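Local coordinates for NAD-dependent epimerase/dehydratase domain-containing protein (Ruegeria pomeroyi DSS-3, PDB 3IUS), which is of unknown function but probably binds NAD or a related dinucleotide, as an atypical member of the short-chain dehydrogenase/reductase superfamily, at residues T7-G12 with T65-S70; F95-Y100 with H147-A152; A203-C208 with D258-E263. One frame throughout, in Å; residues are numbered along the deposited sequence. Where two conformers were deposited one is given.

How the contacts relate
The three contacts step across one parallel sheet of Rossmann type, in series along the chain, each closing before the next opens. Contact 1 pairs strands 7-11 and 66-69; contact 2, its centre about 10 Å away, pairs 97-103 with 146-155. Strand 66-69 bonds directly to 97-103, through L67 O and G99 N among others, and 146-155 passes the sheet on to 204-207, where contact 3 sets helix 258-262 against the strand. The centres of contacts 2 and 3 are about 11 Å apart, those of 1 and 3 about 20 Å. Contact 1 thus holds the strand that leads into the probable dinucleotide-binding turn, while contact 3 ties later chain back onto the sheet.

Contact 1 of 3, residues T7-G12 with T65-S70; sequences TLLSFG and THLLIS
T7-G12 and T65-S70 run side by side as parallel strands, axes 4.7 Å apart and 18° off parallel, with L8, L9, S10 and F11 in register with H66, L67, L68 and I69. The backbone ladder runs from H66 N on T7 O to S70 N on F11 O. T7 O takes a second bond from T65 N, while T65 OG1 accepts T7 N at 2.9 Å; that hydroxyl is also hydrogen-bonded to H66 ND1, in the imidazole plane, at 2.6 Å.

On one face L8 CD1 lies across H66 CB at 3.5 Å and reaches L68 CB. On the other, F11 holds CG beside its backbone N (chi1 -67°), with the ring alongside I69, and I69 CD1 comes obliquely to within 3.2 Å of F11 CD2, a tight approach; L67 CG meets the ring edge near CE2. V80 and L84 of helix 79-90 also pack on F11.

S10 OG bonds H13 ND1. The backbone ladder thus joins the strands, apolar side chains pack on both faces, and a water ties S10 OG, F11 O and S70 OG at the C-terminal end, just before G12, the first glycine of what is probably the Rossmann dinucleotide-binding turn.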
loop_
_atom_site.group_PDB
_atom_site.type_symbol
_atom_site.label_atom_id
_atom_site.label_comp_id
_atom_site.label_asym_id
_atom_site.label_seq_id
_atom_site.Cartn_x
_atom_site.Cartn_y
_atom_site.Cartn_z
ATOM N N THR A 7 -5.224 19.351 8.650
ATOM C CA THR A 7 -4.737 19.575 7.295
ATOM C C THR A 7 -3.699 18.522 6.917
ATOM O O THR A 7 -2.627 18.449 7.514
ATOM C CB THR A 7 -4.115 20.975 7.159
ATOM O OG1 THR A 7 -5.120 21.968 7.400
ATOM C CG2 THR A 7 -3.526 21.177 5.767
ATOM N N LEU A 8 -4.024 17.717 5.911
ATOM C CA LEU A 8 -3.166 16.625 5.492
ATOM C C LEU A 8 -2.475 16.940 4.170
ATOM O O LEU A 8 -3.127 17.284 3.185
ATOM C CB LEU A 8 -3.988 15.342 5.342
ATOM C CG LEU A 8 -3.297 14.151 4.670
ATOM C CD1 LEU A 8 -2.324 13.481 5.623
ATOM C CD2 LEU A 8 -4.330 13.148 4.169
ATOM N N LEU A 9 -1.151 16.816 4.161
ATOM C CA LEU A 9 -0.373 16.901 2.931
ATOM C C LEU A 9 0.023 15.490 2.494
ATOM O O LEU A 9 0.673 14.752 3.234
ATOM C CB LEU A 9 0.861 17.782 3.127
ATOM C CG LEU A 9 1.846 17.917 1.959
ATOM C CD1 LEU A 9 1.130 18.291 0.667
ATOM C CD2 LEU A 9 2.925 18.930 2.295
ATOM N N SER A 10 -0.385 15.120 1.287
ATOM C CA SER A 10 -0.225 13.762 0.802
ATOM C C SER A 10 0.701 13.763 -0.413
ATOM O O SER A 10 0.327 14.242 -1.486
ATOM C CB SER A 10 -1.607 13.205 0.441
ATOM O OG SER A 10 -1.541 11.963 -0.231
ATOM N N PHE A 11 1.919 13.253 -0.235
ATOM C CA PHE A 11 2.902 13.203 -1.316
ATOM C C PHE A 11 2.654 11.980 -2.180
ATOM O O PHE A 11 2.588 10.856 -1.676
ATOM C CB PHE A 11 4.328 13.144 -0.759
ATOM C CG PHE A 11 4.753 14.388 -0.042
ATOM C CD1 PHE A 11 5.351 15.433 -0.732
ATOM C CD2 PHE A 11 4.567 14.510 1.323
ATOM C CE1 PHE A 11 5.749 16.582 -0.069
ATOM C CE2 PHE A 11 4.960 15.651 1.992
ATOM C CZ PHE A 11 5.546 16.690 1.295
ATOM N N GLY A 12 2.538 12.191 -3.485
ATOM C CA GLY A 12 2.213 11.102 -4.384
ATOM C C GLY A 12 0.804 10.624 -4.105
ATOM O O GLY A 12 0.568 9.441 -3.863
ATOM N N THR A 65 -0.886 19.555 9.466
ATOM C CA THR A 65 -0.916 18.810 10.730
ATOM C C THR A 65 -0.595 17.332 10.523
ATOM O O THR A 65 -0.111 16.650 11.425
ATOM C CB THR A 65 -2.293 18.934 11.445
ATOM O OG1 THR A 65 -3.333 18.426 10.594
ATOM C CG2 THR A 65 -2.595 20.380 11.792
ATOM N N HIS A 66 -0.866 16.839 9.324
ATOM C CA HIS A 66 -0.679 15.434 9.032
ATOM C C HIS A 66 0.086 15.290 7.723
ATOM O O HIS A 66 -0.174 16.019 6.766
ATOM C CB HIS A 66 -2.035 14.734 8.923
ATOM C CG HIS A 66 -2.798 14.677 10.211
ATOM N ND1 HIS A 66 -3.325 15.798 10.817
ATOM C CD2 HIS A 66 -3.133 13.631 11.001
ATOM C CE1 HIS A 66 -3.943 15.446 11.930
ATOM N NE2 HIS A 66 -3.837 14.136 12.069
ATOM N N LEU A 67 1.032 14.355 7.702
ATOM C CA LEU A 67 1.778 14.004 6.492
ATOM C C LEU A 67 1.511 12.562 6.083
ATOM O O LEU A 67 1.542 11.657 6.912
ATOM C CB LEU A 67 3.279 14.171 6.734
ATOM C CG LEU A 67 4.064 15.291 6.061
ATOM C CD1 LEU A 67 3.267 16.582 6.005
ATOM C CD2 LEU A 67 5.411 15.487 6.764
ATOM N N LEU A 68 1.250 12.349 4.798
ATOM C CA LEU A 68 1.155 10.998 4.260
ATOM C C LEU A 68 2.120 10.864 3.080
ATOM O O LEU A 68 2.231 11.773 2.256
ATOM C CB LEU A 68 -0.277 10.684 3.827
ATOM C CG LEU A 68 -0.489 9.306 3.188
ATOM C CD1 LEU A 68 -0.257 8.185 4.204
ATOM C CD2 LEU A 68 -1.877 9.190 2.565
ATOM N N ILE A 69 2.823 9.740 3.008
ATOM C CA ILE A 69 3.821 9.522 1.961
ATOM C C ILE A 69 3.553 8.245 1.181
ATOM O O ILE A 69 3.666 7.151 1.729
ATOM C CB ILE A 69 5.232 9.408 2.560
ATOM C CG1 ILE A 69 5.504 10.561 3.531
ATOM C CG2 ILE A 69 6.282 9.320 1.457
ATOM C CD1 ILE A 69 5.680 11.893 2.868
ATOM N N SER A 70 3.207 8.388 -0.096
ATOM C CA SER A 70 2.977 7.247 -0.979
ATOM C C SER A 70 4.108 7.097 -1.995
ATOM O O SER A 70 4.081 6.203 -2.839
ATOM C CB SER A 70 1.651 7.407 -1.740
ATOM O OG SER A 70 0.530 7.415 -0.874
HETATM O O HOH W 1 0.279 10.021 -0.217
HETATM O O HOH W 2 -1.475 7.001 -2.821
#

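Contact 2 of 3, residues F95-Y100 with H147-A152; sequences FRWVGY and HVFRLA
H147 and W97 make the dense end of this pairing of parallel strands 97-103 and 146-155. Their rings form an offset stack, the imidazole against the five-membered ring of the indole, centroids 4.2 Å apart and planes at 24°; W97 CD1 sits over one imidazole face, 3.3 Å from H147 CE1. A chi1 of -56° sets the imidazole beside H147's own backbone N, and both ND1 and N then reach V98 O: ND1 donates to it at 3.2 Å, N at 2.8 Å, and one residue grips the oxygen twice. V98 O lies in the imidazole plane, though ND1 stands above the carbonyl plane.

Beyond the stack, W97 CZ2 meets F149 CE2 obliquely at 3.7 Å, and G99 CA lies at the edge of the F149 ring. The W97 indole fills the space beside G99, whose backbone N lies over one of its faces. S195 of helix 185-197 bonds W97 NE1, and D200 N pairs with H147 NE2.

The opposite face is looser: Y100 and V148 are in register, but between this pair the close approach is V148 CA to Y100 O at 3.5 Å; the ladder goes on with Y100 N on H147 O and F149 N on Y100 O. Y100 instead stacks on W138 of helix 126-140.

A leucine in place of H147 would probably cost the indole's five-membered ring its flat partner, and leave V98 O with the backbone bond alone and D200 N without its mate. With ND1 donating and NE2 apparently accepting from D200 N, the bonding is consistent with a neutral imidazole.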
loop_
_atom_site.group_PDB
_atom_site.type_symbol
_atom_site.label_atom_id
_atom_site.label_comp_id
_atom_site.label_asym_id
_atom_site.label_seq_id
_atom_site.Cartn_x
_atom_site.Cartn_y
_atom_site.Cartn_z
ATOM N N PHE A 95 3.506 18.538 13.637
ATOM C CA PHE A 95 2.678 17.462 13.114
ATOM C C PHE A 95 2.076 16.644 14.241
ATOM O O PHE A 95 2.690 16.464 15.292
ATOM C CB PHE A 95 3.490 16.541 12.196
ATOM C CG PHE A 95 4.195 17.264 11.084
ATOM C CD1 PHE A 95 3.472 17.891 10.079
ATOM C CD2 PHE A 95 5.578 17.313 11.041
ATOM C CE1 PHE A 95 4.119 18.559 9.051
ATOM C CE2 PHE A 95 6.233 17.979 10.018
ATOM C CZ PHE A 95 5.501 18.603 9.020
ATOM N N ARG A 96 0.865 16.154 14.023
ATOM C CA ARG A 96 0.236 15.241 14.968
ATOM C C ARG A 96 0.467 13.803 14.529
ATOM O O ARG A 96 0.410 12.875 15.332
ATOM C CB ARG A 96 -1.264 15.519 15.075
ATOM C CG ARG A 96 -2.036 14.433 15.810
ATOM C CD ARG A 96 -3.505 14.786 15.961
ATOM N NE ARG A 96 -4.271 13.690 16.546
ATOM C CZ ARG A 96 -4.231 13.354 17.830
ATOM N NH1 ARG A 96 -3.451 14.022 18.666
ATOM N NH2 ARG A 96 -4.965 12.344 18.277
ATOM N N TRP A 97 0.742 13.624 13.244
ATOM C CA TRP A 97 0.805 12.286 12.696
ATOM C C TRP A 97 1.496 12.312 11.344
ATOM O O TRP A 97 1.242 13.195 10.529
ATOM C CB TRP A 97 -0.618 11.761 12.557
ATOM C CG TRP A 97 -0.771 10.378 12.002
ATOM C CD1 TRP A 97 -0.881 9.215 12.711
ATOM C CD2 TRP A 97 -0.887 10.017 10.620
ATOM N NE1 TRP A 97 -1.044 8.150 11.851
ATOM C CE2 TRP A 97 -1.046 8.618 10.563
ATOM C CE3 TRP A 97 -0.862 10.740 9.427
ATOM C CZ2 TRP A 97 -1.188 7.928 9.356
ATOM C CZ3 TRP A 97 -0.996 10.052 8.228
ATOM C CH2 TRP A 97 -1.160 8.662 8.206
ATOM N N VAL A 98 2.397 11.359 11.138
ATOM C CA VAL A 98 3.027 11.155 9.843
ATOM C C VAL A 98 2.926 9.683 9.475
ATOM O O VAL A 98 3.253 8.813 10.277
ATOM C CB VAL A 98 4.509 11.573 9.862
ATOM C CG1 VAL A 98 5.193 11.158 8.564
ATOM C CG2 VAL A 98 4.644 13.080 10.118
ATOM N N GLY A 99 2.466 9.393 8.264
ATOM C CA GLY A 99 2.371 8.016 7.836
ATOM C C GLY A 99 3.230 7.750 6.615
ATOM O O GLY A 99 3.088 8.428 5.599
ATOM N N TYR A 100 4.138 6.786 6.724
ATOM C CA TYR A 100 4.906 6.339 5.571
ATOM C C TYR A 100 4.343 5.026 5.069
ATOM O O TYR A 100 4.274 4.050 5.814
ATOM C CB TYR A 100 6.394 6.174 5.902
ATOM C CG TYR A 100 7.179 5.614 4.735
ATOM C CD1 TYR A 100 7.397 6.377 3.593
ATOM C CD2 TYR A 100 7.679 4.318 4.762
ATOM C CE1 TYR A 100 8.093 5.871 2.513
ATOM C CE2 TYR A 100 8.380 3.805 3.690
ATOM C CZ TYR A 100 8.589 4.587 2.568
ATOM O OH TYR A 100 9.279 4.082 1.495
ATOM N N HIS A 147 4.609 6.752 11.626
ATOM C CA HIS A 147 3.939 5.468 11.634
ATOM C C HIS A 147 4.260 4.865 10.295
ATOM O O HIS A 147 4.169 5.548 9.283
ATOM C CB HIS A 147 2.426 5.643 11.792
ATOM C CG HIS A 147 2.042 6.418 13.015
ATOM N ND1 HIS A 147 2.218 7.782 13.114
ATOM C CD2 HIS A 147 1.509 6.020 14.195
ATOM C CE1 HIS A 147 1.810 8.190 14.304
ATOM N NE2 HIS A 147 1.373 7.143 14.978
ATOM N N VAL A 148 4.686 3.607 10.306
ATOM C CA VAL A 148 5.019 2.902 9.078
ATOM C C VAL A 148 3.963 1.851 8.797
ATOM O O VAL A 148 3.612 1.057 9.672
ATOM C CB VAL A 148 6.399 2.225 9.173
ATOM C CG1 VAL A 148 6.618 1.287 7.981
ATOM C CG2 VAL A 148 7.508 3.277 9.258
ATOM N N PHE A 149 3.475 1.834 7.560
ATOM C CA PHE A 149 2.446 0.893 7.159
ATOM C C PHE A 149 2.985 0.034 6.042
ATOM O O PHE A 149 3.203 0.519 4.938
ATOM C CB PHE A 149 1.187 1.640 6.702
ATOM C CG PHE A 149 0.596 2.526 7.759
ATOM C CD1 PHE A 149 -0.349 2.031 8.643
ATOM C CD2 PHE A 149 1.001 3.848 7.879
ATOM C CE1 PHE A 149 -0.883 2.840 9.630
ATOM C CE2 PHE A 149 0.465 4.663 8.859
ATOM C CZ PHE A 149 -0.479 4.156 9.731
ATOM N N ARG A 150 3.222 -1.238 6.345
ATOM C CA ARG A 150 3.727 -2.172 5.356
ATOM C C ARG A 150 2.553 -2.793 4.618
ATOM O O ARG A 150 1.868 -3.683 5.125
ATOM C CB ARG A 150 4.640 -3.217 6.012
ATOM C CG ARG A 150 5.776 -2.553 6.811
ATOM C CD ARG A 150 6.726 -3.546 7.483
ATOM N NE ARG A 150 7.876 -2.844 8.058
ATOM C CZ ARG A 150 8.631 -3.312 9.050
ATOM N NH1 ARG A 150 8.356 -4.492 9.596
ATOM N NH2 ARG A 150 9.656 -2.595 9.501
ATOM N N LEU A 151 2.326 -2.289 3.412
ATOM C CA LEU A 151 1.152 -2.644 2.626
ATOM C C LEU A 151 1.386 -3.920 1.840
ATOM O O LEU A 151 2.455 -4.123 1.271
ATOM C CB LEU A 151 0.789 -1.503 1.670
ATOM C CG LEU A 151 0.550 -0.114 2.262
ATOM C CD1 LEU A 151 0.228 0.898 1.161
ATOM C CD2 LEU A 151 -0.564 -0.151 3.295
ATOM N N ALA A 152 0.383 -4.787 1.829
ATOM C CA ALA A 152 0.405 -5.953 0.965
ATOM C C ALA A 152 0.029 -5.516 -0.450
ATOM O O ALA A 152 -0.085 -4.320 -0.734
ATOM C CB ALA A 152 -0.554 -7.016 1.492
#

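Contact 3 of 3, residues A203-C208 with D258-E263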
loop_
_atom_site.group_PDB
_atom_site.type_symbol
_atom_site.label_atom_id
_atom_site.label_comp_id
_atom_site.label_asym_id
_atom_site.label_seq_id
_atom_site.Cartn_x
_atom_site.Cartn_y
_atom_site.Cartn_z
ATOM N N ALA A 203 5.396 3.428 15.680
ATOM C CA ALA A 203 4.735 2.149 15.464
ATOM C C ALA A 203 4.848 1.709 14.013
ATOM O O ALA A 203 4.848 2.537 13.117
ATOM C CB ALA A 203 3.280 2.225 15.875
ATOM N N VAL A 204 4.959 0.398 13.820
ATOM C CA VAL A 204 4.909 -0.232 12.504
ATOM C C VAL A 204 3.697 -1.156 12.465
ATOM O O VAL A 204 3.447 -1.896 13.414
ATOM C CB VAL A 204 6.179 -1.062 12.242
ATOM C CG1 VAL A 204 6.113 -1.729 10.870
ATOM C CG2 VAL A 204 7.411 -0.193 12.345
ATOM N N TYR A 205 2.952 -1.139 11.359
ATOM C CA TYR A 205 1.764 -1.968 11.228
ATOM C C TYR A 205 1.806 -2.674 9.897
ATOM O O TYR A 205 1.972 -2.023 8.871
ATOM C CB TYR A 205 0.490 -1.122 11.240
ATOM C CG TYR A 205 0.365 -0.205 12.429
ATOM C CD1 TYR A 205 -0.204 -0.649 13.611
ATOM C CD2 TYR A 205 0.801 1.109 12.358
ATOM C CE1 TYR A 205 -0.320 0.191 14.704
ATOM C CE2 TYR A 205 0.691 1.957 13.443
ATOM C CZ TYR A 205 0.121 1.497 14.607
ATOM O OH TYR A 205 0.018 2.347 15.689
ATOM N N ASN A 206 1.661 -3.993 9.928
ATOM C CA ASN A 206 1.392 -4.757 8.710
ATOM C C ASN A 206 -0.038 -4.504 8.265
ATOM O O ASN A 206 -0.959 -4.566 9.074
ATOM C CB ASN A 206 1.552 -6.252 8.962
ATOM C CG ASN A 206 2.983 -6.663 9.171
ATOM O OD1 ASN A 206 3.252 -7.728 9.733
ATOM N ND2 ASN A 206 3.912 -5.832 8.728
ATOM N N VAL A 207 -0.242 -4.255 6.973
ATOM C CA VAL A 207 -1.583 -3.985 6.479
ATOM C C VAL A 207 -1.892 -4.968 5.369
ATOM O O VAL A 207 -1.556 -4.737 4.213
ATOM C CB VAL A 207 -1.755 -2.529 5.990
ATOM C CG1 VAL A 207 -3.204 -2.273 5.611
ATOM C CG2 VAL A 207 -1.324 -1.550 7.083
ATOM N N CYS A 208 -2.508 -6.079 5.756
ATOM C CA CYS A 208 -2.836 -7.164 4.838
ATOM C C CYS A 208 -4.090 -7.847 5.364
ATOM O O CYS A 208 -4.450 -7.668 6.520
ATOM C CB CYS A 208 -1.692 -8.180 4.789
ATOM S SG CYS A 208 -1.184 -8.790 6.436
ATOM N N ASP A 258 -2.254 -8.686 13.233
ATOM C CA ASP A 258 -2.853 -8.574 14.566
ATOM C C ASP A 258 -2.824 -7.151 15.117
ATOM O O ASP A 258 -3.786 -6.696 15.745
ATOM C CB ASP A 258 -2.142 -9.520 15.552
ATOM C CG ASP A 258 -2.098 -10.958 15.057
ATOM O OD1 ASP A 258 -3.143 -11.468 14.615
ATOM O OD2 ASP A 258 -1.021 -11.578 15.119
ATOM N N ARG A 259 -1.723 -6.454 14.869
ATOM C CA ARG A 259 -1.512 -5.121 15.417
ATOM C C ARG A 259 -2.611 -4.128 15.020
ATOM O O ARG A 259 -3.105 -3.371 15.853
ATOM C CB ARG A 259 -0.137 -4.604 14.994
ATOM C CG ARG A 259 0.525 -3.718 16.029
ATOM C CD ARG A 259 2.037 -3.854 15.991
ATOM N NE ARG A 259 2.455 -5.252 15.995
ATOM C CZ ARG A 259 3.608 -5.691 16.491
ATOM N NH1 ARG A 259 3.898 -6.984 16.442
ATOM N NH2 ARG A 259 4.464 -4.842 17.045
ATOM N N ILE A 260 -2.993 -4.129 13.744
ATOM C CA ILE A 260 -4.009 -3.178 13.297
ATOM C C ILE A 260 -5.355 -3.486 13.949
ATOM O O ILE A 260 -6.167 -2.588 14.170
ATOM C CB ILE A 260 -4.161 -3.146 11.757
ATOM C CG1 ILE A 260 -4.492 -4.537 11.233
ATOM C CG2 ILE A 260 -2.899 -2.558 11.100
ATOM C CD1 ILE A 260 -4.781 -4.596 9.729
ATOM N N LYS A 261 -5.584 -4.757 14.266
ATOM C CA LYS A 261 -6.838 -5.170 14.881
ATOM C C LYS A 261 -6.834 -4.823 16.369
ATOM O O LYS A 261 -7.735 -4.150 16.859
ATOM C CB LYS A 261 -7.058 -6.671 14.693
ATOM C CG LYS A 261 -7.278 -7.102 13.241
ATOM C CD LYS A 261 -7.272 -8.613 13.149
ATOM C CE LYS A 261 -7.438 -9.127 11.714
ATOM N NZ LYS A 261 -7.113 -10.577 11.677
ATOM N N GLU A 262 -5.803 -5.273 17.071
ATOM C CA GLU A 262 -5.746 -5.166 18.527
ATOM C C GLU A 262 -5.391 -3.777 19.032
ATOM O O GLU A 262 -5.862 -3.356 20.094
ATOM C CB GLU A 262 -4.751 -6.187 19.087
ATOM C CG GLU A 262 -5.197 -7.631 18.931
ATOM C CD GLU A 262 -4.102 -8.617 19.299
ATOM O OE1 GLU A 262 -3.429 -8.406 20.327
ATOM O OE2 GLU A 262 -3.907 -9.596 18.554
ATOM N N GLU A 263 -4.552 -3.068 18.287
ATOM C CA GLU A 263 -4.102 -1.753 18.723
ATOM C C GLU A 263 -4.952 -0.635 18.128
ATOM O O GLU A 263 -5.274 0.325 18.817
ATOM C CB GLU A 263 -2.618 -1.545 18.399
ATOM C CG GLU A 263 -1.693 -2.547 19.083
ATOM C CD GLU A 263 -0.218 -2.212 18.915
ATOM O OE1 GLU A 263 0.100 -1.160 18.320
ATOM O OE2 GLU A 263 0.629 -3.007 19.380
HETATM O O HOH W 3 -0.134 1.436 18.250
HETATM O O HOH W 4 -1.066 -5.448 11.812
#
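Y205 and I260 meet where strand 204-207, at the far side of the Rossmann-type sheet, runs nearly crosswise to the short helix 258-262, their axes 7.2 Å apart and their directions 104° from each other.

Apolar packing centres on these two residues. I260 CG2 lies 3.7 Å from Y205 CB, with V207 CG2 farther along. I260 holds CG1 between its backbone N and carbonyl carbon (chi1 57°), which puts CG2 anti to the carbonyl carbon and against the strand; V191 of helix 185-197 packs on both I260 and V207. The Y205 ring takes R259 CG obliquely at CD1, 4.0 Å away, the two side chains crossing at about a right angle. F149 of strand 146-155 meets the same tyrosine ring.

Methyl meets carbonyl where I260 CG2 lies against the backbone O of N206 at 3.4 Å.

Among the charged groups, R259, modelled in two conformers, bends in one of them at chi2 and chi3 so that CD passes V204 O at 3.5 Å, while its NE forms a salt bridge with E117. The same glutamate accepts N206 N through its other oxygen, and so reaches both sides of the contact. V204 O is buried here with no polar partner. E263 OE1 comes obliquely to Y205 CE1, its carboxylate turned steeply, 83°, to the ring plane.

No direct hydrogen bond crosses between strand and helix; water does that work twice. One molecule donates a hydrogen bond to N206 O and accepts one from I260 N at 3.0 Å. The other accepts one from Y205 OH at 2.7 Å and donates to E263 OE1 at 2.6 Å.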